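Local structure of benzoate transport porin BenP (Acinetobacter baumannii AB307-0294, 5DL8) at residues H235-Q239 with P240-L244; T303-I306 with N307-A310; F313-E316 with D317-S320; Y386-H390 with G391-G395. The protein probably forms a porin channel through the outer membrane, as members of the OprD family do, and binds calcium ions. All coordinates share one frame; numbering follows the deposited sequence.

Contact 1 of 4, residues H235-Q239 with P240-L244; sequences HTWKQ and PTFAL. With C8E ((hydroxyethyloxy)tri(ethyloxy)octane), chain F.
Trp-237 pairs with Leu-244 and Lys-238 with Ala-243 as the chain doubles back between 235-239 and 240-244. The end-to-end directions of the two segments are 153° apart. Trp-237 and Leu-244 form a hydrogen-bonded antiparallel pair. Trp-237 N donates to Leu-244 O at 2.8 Å, and Leu-244 N donates to Trp-237 O at 2.7 Å. The turn is closed by Gln-239 N, which donates to Phe-242 O at 3.0 Å. This is the tip of the hairpin of strands 226-238 and 243-255 in the wall of the porin barrel. In the 18-strand topology of this family, such a short turn is expected on the periplasmic side. The edge of Phe-242 meets the face of Trp-237 in a T-shaped pair. The Phe-242 ring and the six-membered Trp-237 ring have centroids 5.3 Å apart and planes at 88°. Gln-239 CB sits over a face of the Phe-242 ring, 3.9 Å from its centroid, as a CH-pi contact. With CG beside the backbone N (chi1 -77°), Gln-239 also brings CG to 3.7 Å from Phe-242 CZ. Leu-244 CD2 lies at the edge of the indole, 4.0 Å from Trp-237 CE3. Phe-242 and Leu-244 also touch strand 263-275. A C8E detergent molecule passes the edge of the His-235 ring, with C8E C19 3.7 Å from His-235 NE2.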
loop_
_atom_site.group_PDB
_atom_site.type_symbol
_atom_site.label_atom_id
_atom_site.label_comp_id
_atom_site.label_asym_id
_atom_site.label_seq_id
_atom_site.Cartn_x
_atom_site.Cartn_y
_atom_site.Cartn_z
ATOM N N HIS A 235 -14.972 8.897 -11.141
ATOM C CA HIS A 235 -15.647 10.184 -11.478
ATOM C C HIS A 235 -15.913 10.990 -10.192
ATOM O O HIS A 235 -16.335 10.443 -9.180
ATOM C CB HIS A 235 -16.949 9.942 -12.185
ATOM C CG HIS A 235 -17.695 11.189 -12.497
ATOM N ND1 HIS A 235 -18.652 11.715 -11.661
ATOM C CD2 HIS A 235 -17.645 12.017 -13.574
ATOM C CE1 HIS A 235 -19.166 12.804 -12.212
ATOM N NE2 HIS A 235 -18.583 13.008 -13.375
ATOM N N THR A 236 -15.714 12.294 -10.300
ATOM C CA THR A 236 -15.968 13.247 -9.194
ATOM C C THR A 236 -17.087 14.290 -9.671
ATOM O O THR A 236 -17.066 14.940 -10.797
ATOM C CB THR A 236 -14.671 13.886 -8.684
ATOM O OG1 THR A 236 -13.974 14.335 -9.804
ATOM C CG2 THR A 236 -13.682 12.927 -7.905
ATOM N N TRP A 237 -18.179 14.264 -8.900
ATOM C CA TRP A 237 -19.335 15.103 -9.178
ATOM C C TRP A 237 -19.211 16.203 -8.097
ATOM O O TRP A 237 -19.326 15.941 -6.870
ATOM C CB TRP A 237 -20.614 14.290 -9.078
ATOM C CG TRP A 237 -21.868 15.064 -9.334
ATOM C CD1 TRP A 237 -22.005 16.200 -10.110
ATOM C CD2 TRP A 237 -23.174 14.767 -8.821
ATOM N NE1 TRP A 237 -23.303 16.568 -10.117
ATOM C CE2 TRP A 237 -24.033 15.706 -9.321
ATOM C CE3 TRP A 237 -23.681 13.794 -7.984
ATOM C CZ2 TRP A 237 -25.423 15.705 -8.986
ATOM C CZ3 TRP A 237 -25.046 13.802 -7.667
ATOM C CH2 TRP A 237 -25.879 14.731 -8.140
ATOM N N LYS A 238 -18.844 17.395 -8.559
ATOM C CA LYS A 238 -18.728 18.563 -7.650
ATOM C C LYS A 238 -20.004 19.333 -7.746
ATOM O O LYS A 238 -20.604 19.503 -8.847
ATOM C CB LYS A 238 -17.448 19.384 -7.912
ATOM C CG LYS A 238 -16.226 18.418 -8.012
ATOM C CD LYS A 238 -14.937 18.803 -7.275
ATOM C CE LYS A 238 -13.984 19.636 -8.156
ATOM N NZ LYS A 238 -14.638 20.652 -9.073
ATOM N N GLN A 239 -20.524 19.630 -6.567
ATOM C CA GLN A 239 -21.737 20.418 -6.433
ATOM C C GLN A 239 -21.432 21.576 -5.532
ATOM O O GLN A 239 -20.391 21.542 -4.927
ATOM C CB GLN A 239 -22.852 19.526 -5.945
ATOM C CG GLN A 239 -23.371 18.676 -7.119
ATOM C CD GLN A 239 -24.485 19.340 -7.858
ATOM O OE1 GLN A 239 -24.499 19.500 -9.071
ATOM N NE2 GLN A 239 -25.477 19.686 -7.098
ATOM N N PRO A 240 -22.310 22.650 -5.485
ATOM C CA PRO A 240 -22.061 23.689 -4.488
ATOM C C PRO A 240 -21.830 23.152 -3.022
ATOM O O PRO A 240 -20.951 23.624 -2.354
ATOM C CB PRO A 240 -23.313 24.565 -4.566
ATOM C CG PRO A 240 -23.995 24.287 -5.915
ATOM C CD PRO A 240 -23.621 22.819 -6.169
ATOM N N THR A 241 -22.616 22.183 -2.546
ATOM C CA THR A 241 -22.659 21.813 -1.150
ATOM C C THR A 241 -22.181 20.355 -0.851
ATOM O O THR A 241 -22.189 19.939 0.323
ATOM C CB THR A 241 -24.068 21.851 -0.634
ATOM O OG1 THR A 241 -24.748 20.719 -1.113
ATOM C CG2 THR A 241 -24.854 23.136 -1.058
ATOM N N PHE A 242 -21.783 19.576 -1.858
ATOM C CA PHE A 242 -21.161 18.281 -1.627
ATOM C C PHE A 242 -20.277 17.873 -2.773
ATOM O O PHE A 242 -20.364 18.469 -3.824
ATOM C CB PHE A 242 -22.204 17.195 -1.356
ATOM C CG PHE A 242 -23.061 16.885 -2.484
ATOM C CD1 PHE A 242 -24.238 17.609 -2.689
ATOM C CD2 PHE A 242 -22.731 15.880 -3.350
ATOM C CE1 PHE A 242 -25.049 17.359 -3.784
ATOM C CE2 PHE A 242 -23.534 15.594 -4.406
ATOM C CZ PHE A 242 -24.711 16.307 -4.623
ATOM N N ALA A 243 -19.437 16.863 -2.575
ATOM C CA ALA A 243 -18.710 16.246 -3.717
ATOM C C ALA A 243 -18.902 14.738 -3.686
ATOM O O ALA A 243 -18.704 14.134 -2.637
ATOM C CB ALA A 243 -17.198 16.555 -3.680
ATOM N N LEU A 244 -19.283 14.126 -4.816
ATOM C CA LEU A 244 -19.483 12.679 -4.810
ATOM C C LEU A 244 -18.424 12.054 -5.671
ATOM O O LEU A 244 -18.219 12.457 -6.792
ATOM C CB LEU A 244 -20.880 12.290 -5.274
ATOM C CG LEU A 244 -21.046 10.791 -5.529
ATOM C CD1 LEU A 244 -21.081 10.046 -4.148
ATOM C CD2 LEU A 244 -22.233 10.446 -6.415
HETATM C C1 C8E F . -23.727 0.668 -10.744
HETATM C C2 C8E F . -22.919 -0.461 -11.407
HETATM C C3 C8E F . -22.355 -0.010 -12.764
HETATM C C4 C8E F . -21.228 -0.810 -13.432
HETATM C C5 C8E F . -20.822 -0.165 -14.796
HETATM C C6 C8E F . -19.361 0.316 -14.936
HETATM C C7 C8E F . -19.097 1.711 -15.547
HETATM C C8 C8E F . -18.944 2.838 -14.499
HETATM O O9 C8E F . -18.229 3.995 -15.011
HETATM C C10 C8E F . -18.373 5.279 -14.334
HETATM C C11 C8E F . -18.054 6.486 -15.263
HETATM O O12 C8E F . -18.930 7.634 -15.071
HETATM C C13 C8E F . -18.595 8.801 -15.847
HETATM C C14 C8E F . -19.811 9.550 -16.425
HETATM O O15 C8E F . -19.423 10.538 -17.432
HETATM C C16 C8E F . -19.423 11.904 -16.999
HETATM C C17 C8E F . -18.290 12.649 -17.671
HETATM O O18 C8E F . -18.003 13.881 -16.985
HETATM C C19 C8E F . -19.040 14.834 -16.578
HETATM C C20 C8E F . -18.514 16.291 -16.699
HETATM O O21 C8E F . -17.140 16.493 -17.234
#

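Contact 2 of 4, residues T303-I306 with N307-A310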
loop_
_atom_site.group_PDB
_atom_site.type_symbol
_atom_site.label_atom_id
_atom_site.label_comp_id
_atom_site.label_asym_id
_atom_site.label_seq_id
_atom_site.Cartn_x
_atom_site.Cartn_y
_atom_site.Cartn_z
ATOM N N THR A 303 -3.481 -1.800 -2.685
ATOM C CA THR A 303 -4.014 -0.477 -2.307
ATOM C C THR A 303 -5.073 0.073 -3.266
ATOM O O THR A 303 -5.791 0.991 -2.888
ATOM C CB THR A 303 -2.906 0.623 -2.201
ATOM O OG1 THR A 303 -2.176 0.667 -3.461
ATOM C CG2 THR A 303 -1.858 0.254 -0.922
ATOM N N TYR A 304 -5.140 -0.487 -4.476
ATOM C CA TYR A 304 -6.170 -0.122 -5.482
ATOM C C TYR A 304 -7.436 -0.895 -5.409
ATOM O O TYR A 304 -8.281 -0.795 -6.315
ATOM C CB TYR A 304 -5.542 -0.194 -6.865
ATOM C CG TYR A 304 -4.518 0.936 -7.043
ATOM C CD1 TYR A 304 -3.196 0.869 -6.441
ATOM C CD2 TYR A 304 -4.911 2.146 -7.710
ATOM C CE1 TYR A 304 -2.307 1.946 -6.557
ATOM C CE2 TYR A 304 -4.043 3.229 -7.825
ATOM C CZ TYR A 304 -2.765 3.145 -7.303
ATOM O OH TYR A 304 -1.980 4.224 -7.519
ATOM N N PHE A 305 -7.535 -1.773 -4.420
ATOM C CA PHE A 305 -8.822 -2.372 -4.067
ATOM C C PHE A 305 -9.667 -1.181 -3.548
ATOM O O PHE A 305 -9.075 -0.139 -3.209
ATOM C CB PHE A 305 -8.635 -3.443 -2.956
ATOM C CG PHE A 305 -8.321 -4.836 -3.401
ATOM C CD1 PHE A 305 -8.102 -5.192 -4.712
ATOM C CD2 PHE A 305 -8.216 -5.840 -2.431
ATOM C CE1 PHE A 305 -7.781 -6.489 -5.060
ATOM C CE2 PHE A 305 -7.902 -7.189 -2.762
ATOM C CZ PHE A 305 -7.679 -7.486 -4.085
ATOM N N ILE A 306 -11.016 -1.276 -3.562
ATOM C CA ILE A 306 -11.880 -0.090 -3.085
ATOM C C ILE A 306 -11.682 0.237 -1.568
ATOM O O ILE A 306 -11.959 1.306 -1.105
ATOM C CB ILE A 306 -13.406 -0.259 -3.222
ATOM C CG1 ILE A 306 -13.896 -1.365 -2.261
ATOM C CG2 ILE A 306 -13.839 -0.534 -4.630
ATOM C CD1 ILE A 306 -15.331 -1.824 -2.568
ATOM N N ASN A 307 -11.319 -0.759 -0.789
ATOM C CA ASN A 307 -11.077 -0.631 0.663
ATOM C C ASN A 307 -10.023 -1.619 1.239
ATOM O O ASN A 307 -10.382 -2.512 2.054
ATOM C CB ASN A 307 -12.431 -0.822 1.365
ATOM C CG ASN A 307 -12.348 -0.621 2.874
ATOM O OD1 ASN A 307 -11.501 0.118 3.390
ATOM N ND2 ASN A 307 -13.253 -1.268 3.570
ATOM N N TRP A 308 -8.742 -1.441 0.862
ATOM C CA TRP A 308 -7.658 -2.347 1.401
ATOM C C TRP A 308 -7.612 -2.201 2.983
ATOM O O TRP A 308 -7.728 -1.139 3.503
ATOM C CB TRP A 308 -6.278 -2.146 0.746
ATOM C CG TRP A 308 -5.319 -2.980 1.360
ATOM C CD1 TRP A 308 -4.411 -2.606 2.386
ATOM C CD2 TRP A 308 -5.129 -4.360 1.146
ATOM N NE1 TRP A 308 -3.672 -3.700 2.788
ATOM C CE2 TRP A 308 -4.084 -4.800 2.074
ATOM C CE3 TRP A 308 -5.662 -5.280 0.237
ATOM C CZ2 TRP A 308 -3.586 -6.121 2.091
ATOM C CZ3 TRP A 308 -5.154 -6.633 0.249
ATOM C CH2 TRP A 308 -4.151 -7.034 1.211
ATOM N N ASN A 309 -7.651 -3.294 3.715
ATOM C CA ASN A 309 -7.786 -3.217 5.168
ATOM C C ASN A 309 -7.037 -4.442 5.723
ATOM O O ASN A 309 -6.169 -5.009 5.032
ATOM C CB ASN A 309 -9.258 -3.116 5.576
ATOM C CG ASN A 309 -10.146 -4.354 5.108
ATOM O OD1 ASN A 309 -9.693 -5.356 4.467
ATOM N ND2 ASN A 309 -11.414 -4.254 5.401
ATOM N N ALA A 310 -7.358 -4.893 6.924
ATOM C CA ALA A 310 -6.513 -5.882 7.601
ATOM C C ALA A 310 -6.565 -7.276 7.052
ATOM O O ALA A 310 -5.606 -7.974 7.134
ATOM C CB ALA A 310 -6.926 -5.945 9.076
HETATM O O HOH W 1 -7.942 0.554 -0.968
#
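The backbone folds round an irregular bend that brings the CA atoms of Thr-303 and Trp-308 to 5.5 Å. No direct hydrogen bond joins 303-306 to 307-310. One water does that work. It donates to Thr-303 O at 2.9 Å and to Phe-305 O at 2.6 Å, and it accepts from Trp-308 N at 2.8 Å. Beside it, the rings of Phe-305 and Trp-308 meet obliquely. Their six-membered rings are 6.0 Å apart between centroids, with planes at 49°. Phe-305 CD2 lies at the edge of the indole, 3.7 Å from Trp-308 CE3. Trp-308 carries its CG opposite the backbone N (chi1 177°), which sends the indole toward Phe-305, and chi2 of -97° turns its benzo edge there. Phe-305 also meets Phe-251 and Tyr-293 edge-to-face. The Asn-307 amide turns to strand 319-328, where ND2 is hydrogen-bonded to His-322. The bend belongs to the long loop between strands 278-288 and 319-328, its centre about 8 Å from that of the chain. This is consistent with a loop folded into the channel, as in OprD relatives. Gripped by three backbone groups, the water is an integral part of the bend and pairs polar atoms that do not meet directly.

Contact 3 of 4, residues F313-E316 with D317-S320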
loop_
_atom_site.group_PDB
_atom_site.type_symbol
_atom_site.label_atom_id
_atom_site.label_comp_id
_atom_site.label_asym_id
_atom_site.label_seq_id
_atom_site.Cartn_x
_atom_site.Cartn_y
_atom_site.Cartn_z
ATOM N N PHE A 313 -11.045 -9.292 2.304
ATOM C CA PHE A 313 -12.264 -9.832 1.810
ATOM C C PHE A 313 -12.032 -10.314 0.374
ATOM O O PHE A 313 -12.820 -9.967 -0.501
ATOM C CB PHE A 313 -13.300 -8.742 1.998
ATOM C CG PHE A 313 -13.550 -8.396 3.479
ATOM C CD1 PHE A 313 -12.686 -7.600 4.182
ATOM C CD2 PHE A 313 -14.640 -8.926 4.139
ATOM C CE1 PHE A 313 -12.939 -7.354 5.520
ATOM C CE2 PHE A 313 -14.928 -8.624 5.434
ATOM C CZ PHE A 313 -14.033 -7.905 6.173
ATOM N N PHE A 314 -10.912 -11.026 0.145
ATOM C CA PHE A 314 -10.515 -11.441 -1.231
ATOM C C PHE A 314 -10.632 -12.993 -1.407
ATOM O O PHE A 314 -10.092 -13.604 -2.295
ATOM C CB PHE A 314 -9.116 -10.833 -1.618
ATOM C CG PHE A 314 -8.020 -11.086 -0.643
ATOM C CD1 PHE A 314 -7.369 -12.339 -0.586
ATOM C CD2 PHE A 314 -7.591 -10.072 0.227
ATOM C CE1 PHE A 314 -6.315 -12.594 0.390
ATOM C CE2 PHE A 314 -6.592 -10.318 1.227
ATOM C CZ PHE A 314 -5.924 -11.560 1.291
ATOM N N LYS A 315 -11.349 -13.647 -0.535
ATOM C CA LYS A 315 -11.445 -15.070 -0.592
ATOM C C LYS A 315 -12.414 -15.518 -1.732
ATOM O O LYS A 315 -13.261 -14.758 -2.207
ATOM C CB LYS A 315 -11.923 -15.706 0.761
ATOM C CG LYS A 315 -11.065 -15.396 1.975
ATOM C CD LYS A 315 -11.764 -15.619 3.336
ATOM C CE LYS A 315 -10.927 -15.117 4.448
ATOM N NZ LYS A 315 -10.772 -13.636 4.478
ATOM N N GLU A 316 -12.212 -16.763 -2.137
ATOM C CA GLU A 316 -12.908 -17.299 -3.322
ATOM C C GLU A 316 -14.415 -17.190 -3.193
ATOM O O GLU A 316 -15.003 -17.692 -2.244
ATOM C CB GLU A 316 -12.552 -18.790 -3.520
ATOM C CG GLU A 316 -13.325 -19.521 -4.600
ATOM C CD GLU A 316 -12.845 -20.982 -4.773
ATOM O OE1 GLU A 316 -11.780 -21.307 -4.227
ATOM O OE2 GLU A 316 -13.498 -21.796 -5.471
ATOM N N ASP A 317 -15.043 -16.599 -4.184
ATOM C CA ASP A 317 -16.469 -16.360 -4.170
ATOM C C ASP A 317 -16.995 -15.282 -3.227
ATOM O O ASP A 317 -18.212 -15.075 -3.165
ATOM C CB ASP A 317 -17.241 -17.650 -3.955
ATOM C CG ASP A 317 -17.126 -18.621 -5.120
ATOM O OD1 ASP A 317 -16.868 -18.259 -6.279
ATOM O OD2 ASP A 317 -17.464 -19.757 -4.929
ATOM N N GLU A 318 -16.103 -14.590 -2.515
ATOM C CA GLU A 318 -16.512 -13.749 -1.419
ATOM C C GLU A 318 -17.158 -12.454 -1.968
ATOM O O GLU A 318 -16.604 -11.751 -2.789
ATOM C CB GLU A 318 -15.350 -13.425 -0.452
ATOM C CG GLU A 318 -15.778 -12.463 0.698
ATOM C CD GLU A 318 -14.780 -12.397 1.836
ATOM O OE1 GLU A 318 -13.622 -12.765 1.678
ATOM O OE2 GLU A 318 -15.225 -11.997 2.974
ATOM N N LYS A 319 -18.372 -12.213 -1.514
ATOM C CA LYS A 319 -19.060 -10.920 -1.647
ATOM C C LYS A 319 -18.926 -10.142 -0.292
ATOM O O LYS A 319 -19.180 -10.641 0.835
ATOM C CB LYS A 319 -20.525 -11.150 -1.904
ATOM C CG LYS A 319 -20.836 -12.058 -3.088
ATOM C CD LYS A 319 -22.395 -12.124 -3.208
ATOM C CE LYS A 319 -23.018 -12.732 -4.490
ATOM N NZ LYS A 319 -22.674 -14.186 -4.401
ATOM N N SER A 320 -18.598 -8.874 -0.437
ATOM C CA SER A 320 -18.505 -7.920 0.726
ATOM C C SER A 320 -19.212 -6.530 0.563
ATOM O O SER A 320 -19.219 -5.910 -0.543
ATOM C CB SER A 320 -17.052 -7.781 1.091
ATOM O OG SER A 320 -16.300 -7.379 -0.045
HETATM O O HOH W 2 -15.368 -9.590 -1.421
#
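Glu-318 reaches back across the turn to Phe-313 and Lys-315. Its CG is anti to the backbone N (chi1 177°) and the rest of the chain is extended, which carries the carboxylate over the backbone of Phe-313. Lys-315 N donates to Glu-318 OE1 at 3.3 Å, a long bond that uses the anti lone pair of the oxygen. The other oxygen, Glu-318 OE2, approaches the Phe-313 ring obliquely and comes within 3.3 Å of Phe-313 CD2. The planes of ring and carboxylate are 46° apart. Lys-315 runs alongside Glu-318, but its NZ is 4.1 Å from Glu-318 OE1, beyond a salt bridge. That ammonium is bound instead to Glu-358 of strand 355-368. Glu-358 also lies close to Glu-318 OE2, so Lys-315 probably eases the repulsion between the two acids. The backbone of Lys-315 to Glu-318 is a type II beta turn, closed by Glu-318 N donating to Lys-315 O at 2.9 Å. Asp-317 takes the left-handed backbone conformation (phi 72°) at the third position of the turn. The turn leads from the long loop into barrel strand 319-328. Glu-316 and Asp-317 lie side by side at its tip, with Glu-316 CG 3.9 Å from Asp-317 CG and their carboxylates turned steeply against each other. Phe-313 CB touches Ser-320 OG at 3.9 Å, and that hydroxyl is also hydrogen-bonded to His-322. A water bridges Phe-313 O (2.7 Å), Glu-318 O and Ser-320 OG.

Contact 4 of 4, residues Y386-H390 with G391-G395. With CA (calcium ion), chain H.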
loop_
_atom_site.group_PDB
_atom_site.type_symbol
_atom_site.label_atom_id
_atom_site.label_comp_id
_atom_site.label_asym_id
_atom_site.label_seq_id
_atom_site.Cartn_x
_atom_site.Cartn_y
_atom_site.Cartn_z
ATOM N N TYR A 386 -11.829 -8.052 14.054
ATOM C CA TYR A 386 -12.161 -9.063 13.068
ATOM C C TYR A 386 -12.901 -10.177 13.721
ATOM O O TYR A 386 -12.472 -10.730 14.705
ATOM C CB TYR A 386 -10.871 -9.583 12.419
ATOM C CG TYR A 386 -11.080 -10.760 11.442
ATOM C CD1 TYR A 386 -11.674 -10.551 10.170
ATOM C CD2 TYR A 386 -10.751 -12.081 11.803
ATOM C CE1 TYR A 386 -11.877 -11.602 9.282
ATOM C CE2 TYR A 386 -10.981 -13.135 10.911
ATOM C CZ TYR A 386 -11.538 -12.880 9.641
ATOM O OH TYR A 386 -11.744 -13.891 8.758
ATOM N N ASN A 387 -13.980 -10.606 13.106
ATOM C CA ASN A 387 -14.687 -11.822 13.526
ATOM C C ASN A 387 -15.152 -12.670 12.326
ATOM O O ASN A 387 -15.609 -12.168 11.338
ATOM C CB ASN A 387 -15.912 -11.505 14.411
ATOM C CG ASN A 387 -15.552 -10.734 15.721
ATOM O OD1 ASN A 387 -15.453 -11.316 16.819
ATOM N ND2 ASN A 387 -15.433 -9.446 15.612
ATOM N N VAL A 388 -15.217 -13.976 12.544
ATOM C CA VAL A 388 -15.454 -14.949 11.481
ATOM C C VAL A 388 -16.166 -16.128 12.076
ATOM O O VAL A 388 -15.801 -16.536 13.182
ATOM C CB VAL A 388 -14.130 -15.331 10.714
ATOM C CG1 VAL A 388 -13.008 -15.931 11.631
ATOM C CG2 VAL A 388 -14.438 -16.277 9.553
ATOM N N LYS A 389 -17.154 -16.715 11.377
ATOM C CA LYS A 389 -17.786 -17.910 11.942
ATOM C C LYS A 389 -16.839 -19.172 12.076
ATOM O O LYS A 389 -16.798 -19.835 13.136
ATOM C CB LYS A 389 -19.001 -18.258 11.125
ATOM C CG LYS A 389 -19.897 -19.319 11.738
ATOM C CD LYS A 389 -20.993 -19.762 10.732
ATOM C CE LYS A 389 -21.959 -20.736 11.431
ATOM N NZ LYS A 389 -23.018 -21.102 10.482
ATOM N N HIS A 390 -16.101 -19.495 11.012
ATOM C CA HIS A 390 -14.986 -20.480 11.089
ATOM C C HIS A 390 -13.616 -19.823 10.857
ATOM O O HIS A 390 -13.288 -19.370 9.734
ATOM C CB HIS A 390 -15.235 -21.602 10.090
ATOM C CG HIS A 390 -16.536 -22.280 10.299
ATOM N ND1 HIS A 390 -17.682 -21.934 9.620
ATOM C CD2 HIS A 390 -16.885 -23.285 11.128
ATOM C CE1 HIS A 390 -18.680 -22.707 10.008
ATOM N NE2 HIS A 390 -18.226 -23.525 10.933
ATOM N N GLY A 391 -12.806 -19.768 11.891
ATOM C CA GLY A 391 -11.544 -19.083 11.870
ATOM C C GLY A 391 -11.287 -18.385 13.211
ATOM O O GLY A 391 -12.018 -18.554 14.268
ATOM N N ASN A 392 -10.249 -17.522 13.181
ATOM C CA ASN A 392 -9.734 -16.914 14.380
ATOM C C ASN A 392 -10.084 -15.464 14.562
ATOM O O ASN A 392 -9.584 -14.637 13.799
ATOM C CB ASN A 392 -8.253 -17.010 14.269
ATOM C CG ASN A 392 -7.783 -18.470 14.274
ATOM O OD1 ASN A 392 -8.320 -19.352 14.967
ATOM N ND2 ASN A 392 -6.793 -18.703 13.465
ATOM N N ASP A 393 -10.894 -15.174 15.596
ATOM C CA ASP A 393 -11.314 -13.799 15.882
ATOM C C ASP A 393 -10.138 -13.036 16.494
ATOM O O ASP A 393 -9.326 -13.678 17.145
ATOM C CB ASP A 393 -12.462 -13.741 16.846
ATOM C CG ASP A 393 -13.706 -14.345 16.314
ATOM O OD1 ASP A 393 -13.763 -14.717 15.144
ATOM O OD2 ASP A 393 -14.676 -14.451 17.072
ATOM N N PHE A 394 -9.982 -11.728 16.216
ATOM C CA PHE A 394 -8.998 -10.944 16.926
ATOM C C PHE A 394 -9.310 -9.426 17.102
ATOM O O PHE A 394 -10.146 -8.835 16.406
ATOM C CB PHE A 394 -7.638 -11.156 16.269
ATOM C CG PHE A 394 -7.500 -10.490 14.916
ATOM C CD1 PHE A 394 -7.236 -9.122 14.815
ATOM C CD2 PHE A 394 -7.552 -11.237 13.776
ATOM C CE1 PHE A 394 -7.067 -8.507 13.597
ATOM C CE2 PHE A 394 -7.392 -10.634 12.535
ATOM C CZ PHE A 394 -7.156 -9.261 12.439
ATOM N N GLY A 395 -8.613 -8.833 18.048
ATOM C CA GLY A 395 -8.581 -7.360 18.265
ATOM C C GLY A 395 -7.155 -6.868 18.185
ATOM O O GLY A 395 -6.296 -7.395 18.850
HETATM CA CA CA H . -14.304 -17.642 15.202
#
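Val-388 and Gly-391 share a calcium ion through their backbone carbonyls. The metal is 2.8 Å from Val-388 O and 2.6 Å from Gly-391 O. Asp-393 is the third protein ligand, with OD1 at a longer 3.0 Å from the calcium. The same Asp-393 OD1 accepts a hydrogen bond from Val-388 N at 3.1 Å, and the donor comes from above the carboxylate plane. The side chain gets there with CG beside its own backbone N (chi1 -65°). Gly-391 has a backbone conformation (phi 142°) that is favourable essentially for glycine alone. Val-388 CG1 packs closely on it, 3.5 Å from Gly-391 CA. Behind the metal loop, Tyr-386 and Phe-394 form a hydrogen-bonded antiparallel pair at the loop end of the hairpin of strands 377-388 and 394-406. Tyr-386 CB lies over a face of the Phe-394 ring, 3.8 Å from its centroid, as a CH-pi contact. The two rings themselves meet obliquely. Asn-392 O approaches the edge of the Tyr-386 ring in its plane, 3.4 Å from CD2. The phenol OH is hydrogen-bonded to Glu-358, and Phe-394 also makes a cation-pi contact with Arg-37. The topology of the family places this hairpin end on the extracellular side. Two carbonyls and one carboxylate converge on a single cation. The calcium therefore ties both arms of the loop together and probably offsets the charge of Asp-393, whose OD1 serves metal and backbone at once.

Overall arrangement
The contacts follow in chain order from 1 to 4, all within an OprD-family porin barrel and its loops. Contacts 1 and 4 are hairpin ends, in strands 226-238 and 243-255 and in strands 377-388 and 394-406. Their centres are about 38 Å apart. Contact 2 lies in the loop between strands 278-288 and 319-328, and contact 3 leads from that loop into strand 319-328. Their centres are about 13 Å apart, and they touch where Phe-314 packs on Phe-305 and Trp-308. Contact 3 comes within about 4 Å of contact 4 between nearest atoms, and Glu-358 binds side chains of both. The long loop is thus linked to the barrel wall near the calcium site, while contact 1 stands apart.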